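Local coordinates for sortase family protein (PDB 3O0P) that probably acts as a pilus-related class C sortase, a cysteine transpeptidase that covalently joins pilin subunits during pilus assembly in group B Streptococcus, at residues L82-G87 and K95-L100; A118-P123 and L178-P183. All coordinates share one frame; numbering follows the deposited sequence. Where two conformers were deposited one is given.

Contact 1. Residues L82-G87 and K95-L100; sequences LPIFAG and KGAGHL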
loop_
_atom_site.group_PDB
_atom_site.type_symbol
_atom_site.label_atom_id
_atom_site.label_comp_id
_atom_site.label_asym_id
_atom_site.label_seq_id
_atom_site.Cartn_x
_atom_site.Cartn_y
_atom_site.Cartn_z
ATOM N N LEU A 82 4.188 7.415 -6.535
ATOM C CA LEU A 82 3.752 6.362 -7.441
ATOM C C LEU A 82 2.262 6.132 -7.389
ATOM O O LEU A 82 1.652 6.246 -6.344
ATOM C CB LEU A 82 4.406 5.050 -7.056
ATOM C CG LEU A 82 5.930 5.023 -7.087
ATOM C CD1 LEU A 82 6.434 3.734 -6.476
ATOM C CD2 LEU A 82 6.461 5.161 -8.514
ATOM N N PRO A 83 1.670 5.783 -8.534
ATOM C CA PRO A 83 0.275 5.316 -8.488
ATOM C C PRO A 83 0.140 4.002 -7.738
ATOM O O PRO A 83 1.034 3.156 -7.793
ATOM C CB PRO A 83 -0.078 5.123 -9.971
ATOM C CG PRO A 83 1.259 4.842 -10.641
ATOM C CD PRO A 83 2.307 5.573 -9.852
ATOM N N ILE A 84 -0.976 3.862 -7.028
ATOM C CA ILE A 84 -1.354 2.611 -6.388
ATOM C C ILE A 84 -2.518 2.005 -7.159
ATOM O O ILE A 84 -3.549 2.653 -7.363
ATOM C CB ILE A 84 -1.821 2.819 -4.927
ATOM C CG1 ILE A 84 -0.780 3.597 -4.098
ATOM C CG2 ILE A 84 -2.117 1.468 -4.291
ATOM C CD1 ILE A 84 -1.333 4.054 -2.748
ATOM N N PHE A 85 -2.329 0.766 -7.574
ATOM C CA PHE A 85 -3.368 -0.009 -8.248
ATOM C C PHE A 85 -3.905 -1.060 -7.291
ATOM O O PHE A 85 -3.203 -1.508 -6.383
ATOM C CB PHE A 85 -2.801 -0.706 -9.480
ATOM C CG PHE A 85 -2.223 0.233 -10.492
ATOM C CD1 PHE A 85 -3.030 0.774 -11.482
ATOM C CD2 PHE A 85 -0.886 0.593 -10.449
ATOM C CE1 PHE A 85 -2.497 1.638 -12.428
ATOM C CE2 PHE A 85 -0.352 1.466 -11.399
ATOM C CZ PHE A 85 -1.156 1.983 -12.372
ATOM N N ALA A 86 -5.158 -1.450 -7.479
ATOM C CA ALA A 86 -5.703 -2.559 -6.723
ATOM C C ALA A 86 -4.963 -3.837 -7.063
ATOM O O ALA A 86 -4.594 -4.103 -8.202
ATOM C CB ALA A 86 -7.178 -2.726 -6.999
ATOM N N GLY A 87 -4.739 -4.636 -6.035
ATOM C CA GLY A 87 -4.081 -5.917 -6.178
ATOM C C GLY A 87 -2.585 -5.784 -6.355
ATOM O O GLY A 87 -1.999 -4.705 -6.331
ATOM N N LYS A 95 4.182 -1.531 -13.270
ATOM C CA LYS A 95 3.857 -0.141 -13.598
ATOM C C LYS A 95 3.672 0.799 -12.393
ATOM O O LYS A 95 3.411 1.993 -12.562
ATOM C CB LYS A 95 2.612 -0.094 -14.489
ATOM C CG LYS A 95 1.359 -0.636 -13.834
ATOM C CD LYS A 95 0.177 -0.644 -14.806
ATOM C CE LYS A 95 -1.064 -1.200 -14.129
ATOM N NZ LYS A 95 -2.274 -1.015 -14.967
ATOM N N GLY A 96 3.791 0.287 -11.174
ATOM C CA GLY A 96 3.590 1.139 -10.021
ATOM C C GLY A 96 3.501 0.320 -8.762
ATOM O O GLY A 96 4.053 -0.776 -8.674
ATOM N N ALA A 97 2.810 0.880 -7.779
ATOM C CA ALA A 97 2.595 0.184 -6.520
ATOM C C ALA A 97 1.271 -0.542 -6.547
ATOM O O ALA A 97 0.345 -0.148 -7.263
ATOM C CB ALA A 97 2.644 1.142 -5.354
ATOM N N GLY A 98 1.193 -1.611 -5.750
ATOM C CA GLY A 98 -0.031 -2.361 -5.579
ATOM C C GLY A 98 -0.477 -2.325 -4.136
ATOM O O GLY A 98 0.264 -2.008 -3.223
ATOM N N HIS A 99 -1.723 -2.683 -3.946
ATOM C CA HIS A 99 -2.298 -2.869 -2.625
ATOM C C HIS A 99 -2.461 -4.363 -2.385
ATOM O O HIS A 99 -2.890 -5.121 -3.271
ATOM C CB HIS A 99 -3.639 -2.162 -2.529
ATOM C CG HIS A 99 -4.409 -2.563 -1.316
ATOM N ND1 HIS A 99 -5.387 -3.535 -1.333
ATOM C CD2 HIS A 99 -4.299 -2.157 -0.029
ATOM C CE1 HIS A 99 -5.823 -3.723 -0.103
ATOM N NE2 HIS A 99 -5.178 -2.900 0.705
ATOM N N LEU A 100 -2.060 -4.808 -1.202
ATOM C CA LEU A 100 -2.100 -6.218 -0.875
ATOM C C LEU A 100 -3.504 -6.656 -0.466
ATOM O O LEU A 100 -4.004 -6.290 0.590
ATOM C CB LEU A 100 -1.094 -6.533 0.216
ATOM C CG LEU A 100 -0.835 -8.008 0.467
ATOM C CD1 LEU A 100 -0.279 -8.686 -0.779
ATOM C CD2 LEU A 100 0.111 -8.162 1.624
#
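Two neighbouring parallel strands of a beta-alpha-beta crossover meet here: Ile84 bridges Ala97 and Phe85 bridges Gly98, with the short helix 90-93 in the connection. Three backbone bonds set the register. Ala97 N reaches Pro83 O at 2.9 Å, Phe85 N gives a nearly straight bond to Ala97 O at 2.8 Å (169° at the hydrogen), and His99 N reaches Phe85 O. The last N-H also makes a weak bond to Gly87 O at 3.1 Å, so one donor faces two carbonyls. Within the sortase beta-barrel this pair lies between strands 71-75 and 112-117, and Ile84 and Ala97 both pack on Ile73 and Ile116. The opposite face carries the Phe85 ring. With CG anti to the carbonyl carbon (chi1 -59°), that ring comes to lie beside Lys95, whose chain, extended beyond CG, crosses the Phe85 side chain at about a right angle. Lys95 CE sits over the ring centre, 3.6 Å from the Phe85 centroid, a CH-pi contact; Lys95 NZ is 4.2 Å from that centroid and 30° off the normal, an off-centre cation-pi contact. At the ring edge, Ala97 O comes within 3.5 Å of Phe85 CD2.

Contact 2. Residues A118-P123 and L178-P183; sequences AHSGIP and LLTCTP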
loop_
_atom_site.group_PDB
_atom_site.type_symbol
_atom_site.label_atom_id
_atom_site.label_comp_id
_atom_site.label_asym_id
_atom_site.label_seq_id
_atom_site.Cartn_x
_atom_site.Cartn_y
_atom_site.Cartn_z
ATOM N N ALA A 118 5.675 -2.555 -3.715
ATOM C CA ALA A 118 6.264 -2.347 -5.028
ATOM C C ALA A 118 7.604 -3.052 -5.065
ATOM O O ALA A 118 8.214 -3.319 -4.046
ATOM C CB ALA A 118 6.411 -0.856 -5.346
ATOM N N HIS A 119 8.035 -3.358 -6.269
ATOM C CA HIS A 119 9.230 -4.160 -6.462
ATOM C C HIS A 119 10.503 -3.392 -6.123
ATOM O O HIS A 119 10.578 -2.167 -6.308
ATOM C CB HIS A 119 9.302 -4.684 -7.911
ATOM C CG HIS A 119 9.720 -6.119 -8.002
ATOM N ND1 HIS A 119 10.967 -6.550 -7.603
ATOM C CD2 HIS A 119 9.066 -7.217 -8.443
ATOM C CE1 HIS A 119 11.066 -7.853 -7.799
ATOM N NE2 HIS A 119 9.925 -8.282 -8.306
ATOM N N SER A 120 11.498 -4.129 -5.627
ATOM C CA SER A 120 12.829 -3.572 -5.381
ATOM C C SER A 120 13.862 -4.036 -6.385
ATOM O O SER A 120 14.981 -3.545 -6.375
ATOM C CB SER A 120 13.318 -3.982 -4.006
ATOM O OG SER A 120 13.424 -5.386 -3.958
ATOM N N GLY A 121 13.504 -5.007 -7.212
ATOM C CA GLY A 121 14.489 -5.689 -8.048
ATOM C C GLY A 121 14.144 -5.754 -9.522
ATOM O O GLY A 121 14.518 -6.713 -10.200
ATOM N N ILE A 122 13.444 -4.745 -10.028
ATOM C CA ILE A 122 13.227 -4.632 -11.472
ATOM C C ILE A 122 14.293 -3.689 -12.020
ATOM O O ILE A 122 14.312 -2.512 -11.679
ATOM C CB ILE A 122 11.812 -4.092 -11.838
ATOM C CG1 ILE A 122 10.727 -5.048 -11.329
ATOM C CG2 ILE A 122 11.688 -3.925 -13.361
ATOM C CD1 ILE A 122 9.304 -4.611 -11.623
ATOM N N PRO A 123 15.192 -4.202 -12.873
ATOM C CA PRO A 123 16.238 -3.334 -13.412
ATOM C C PRO A 123 15.607 -2.139 -14.114
ATOM O O PRO A 123 14.577 -2.296 -14.777
ATOM C CB PRO A 123 16.967 -4.240 -14.421
ATOM C CG PRO A 123 16.679 -5.632 -13.968
ATOM C CD PRO A 123 15.297 -5.583 -13.375
ATOM N N LEU A 178 4.751 -0.522 4.106
ATOM C CA LEU A 178 5.333 -0.600 2.775
ATOM C C LEU A 178 6.155 -1.878 2.690
ATOM O O LEU A 178 7.003 -2.142 3.528
ATOM C CB LEU A 178 6.208 0.622 2.506
ATOM C CG LEU A 178 5.499 1.976 2.683
ATOM C CD1 LEU A 178 6.413 3.094 2.316
ATOM C CD2 LEU A 178 4.192 2.060 1.902
ATOM N N LEU A 179 5.844 -2.689 1.679
ATOM C CA LEU A 179 6.342 -4.046 1.532
ATOM C C LEU A 179 7.143 -4.210 0.254
ATOM O O LEU A 179 6.692 -3.799 -0.816
ATOM C CB LEU A 179 5.148 -5.015 1.501
ATOM C CG LEU A 179 5.408 -6.473 1.137
ATOM C CD1 LEU A 179 6.218 -7.126 2.201
ATOM C CD2 LEU A 179 4.082 -7.212 0.904
ATOM N N THR A 180 8.337 -4.778 0.354
ATOM C CA THR A 180 9.070 -5.128 -0.844
ATOM C C THR A 180 9.897 -6.392 -0.611
ATOM O O THR A 180 9.861 -6.960 0.480
ATOM C CB THR A 180 9.928 -3.963 -1.362
ATOM O OG1 THR A 180 10.331 -4.238 -2.709
ATOM C CG2 THR A 180 11.165 -3.722 -0.512
ATOM N N CYS A 181 10.612 -6.841 -1.639
ATOM C CA CYS A 181 11.512 -7.994 -1.544
ATOM C C CYS A 181 12.917 -7.630 -1.154
ATOM O O CYS A 181 13.390 -6.543 -1.472
ATOM C CB CYS A 181 11.634 -8.670 -2.884
ATOM S SG CYS A 181 10.167 -9.444 -3.318
ATOM N N THR A 182 13.604 -8.557 -0.495
ATOM C CA THR A 182 14.964 -8.318 -0.047
ATOM C C THR A 182 15.630 -9.676 0.148
ATOM O O THR A 182 14.940 -10.681 0.351
ATOM C CB THR A 182 14.964 -7.506 1.274
ATOM O OG1 THR A 182 16.304 -7.113 1.599
ATOM C CG2 THR A 182 14.381 -8.314 2.433
ATOM N N PRO A 183 16.950 -9.747 0.008
ATOM C CA PRO A 183 17.902 -8.766 -0.508
ATOM C C PRO A 183 17.607 -8.465 -1.964
ATOM O O PRO A 183 16.948 -9.259 -2.658
ATOM C CB PRO A 183 19.265 -9.483 -0.398
ATOM C CG PRO A 183 19.048 -10.620 0.542
ATOM C CD PRO A 183 17.606 -11.009 0.389
#
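The side chains of Thr180 and Ser120 reach across in opposite directions, each hydroxyl finding a backbone carbonyl of the other segment. Thr180 OG1, anti to its own backbone N (chi1 -165°), donates to Ala118 O at 2.7 Å; it arrives in the carbonyl plane, with a C=O...O angle of 153°. Ser120 OG donates to Cys181 O, also at 2.7 Å, but from above that carbonyl plane, 38° out of it, and therefore not along a lone pair. Ser120 CB lies 3.3 Å from Thr180 OG1. A weak backbone bond from Ala118 N to Leu179 O (3.3 Å) continues the link from the end of strand 112-117. Together these bonds fix the loop after that strand against the end of strand 174-182.

The His119 ring is held from within its own loop. Gly121 N donates to His119 ND1 at 3.0 Å, tilted slightly from the ring plane, and Ile122 CG1 lies 3.6 Å above one face, offset toward the rim; Tyr48 meets the ring edge-to-face. Cys181 SG stands 5.2 Å from the His119 ring centroid and oblique to it, an approach that is doubtful because it rests on one of two deposited conformers. Cys181 also touches Arg190 and Tyr48. This grouping of His119, Cys181 and Arg190, with Cys181 closing a TLxTC signature, matches the His-Cys-Arg active site of sortases, and the approach of Tyr48 is consistent with the lid seen in pilus-type class C enzymes.

Contacts 1 and 2 lie on the same sheet, with centres about 13 Å apart, and strand 112-117 runs between them. That strand is bonded through Thr117 to Gly98 on one side and through Ile116 to Leu179 on the other, then leads directly into the loop of contact 2. The two contacts also touch: Ala118 CB packs 4.1 Å from Ala97 CA, and Leu100 CD2 lies 4.1 Å from Leu179 CD2. Contact 1 belongs to the barrel wall, its centre about 7 Å from the centre of the chain, whereas the centre of contact 2, which carries the probable active-site His119 and Cys181 at the strand ends, lies about 13 Å from it.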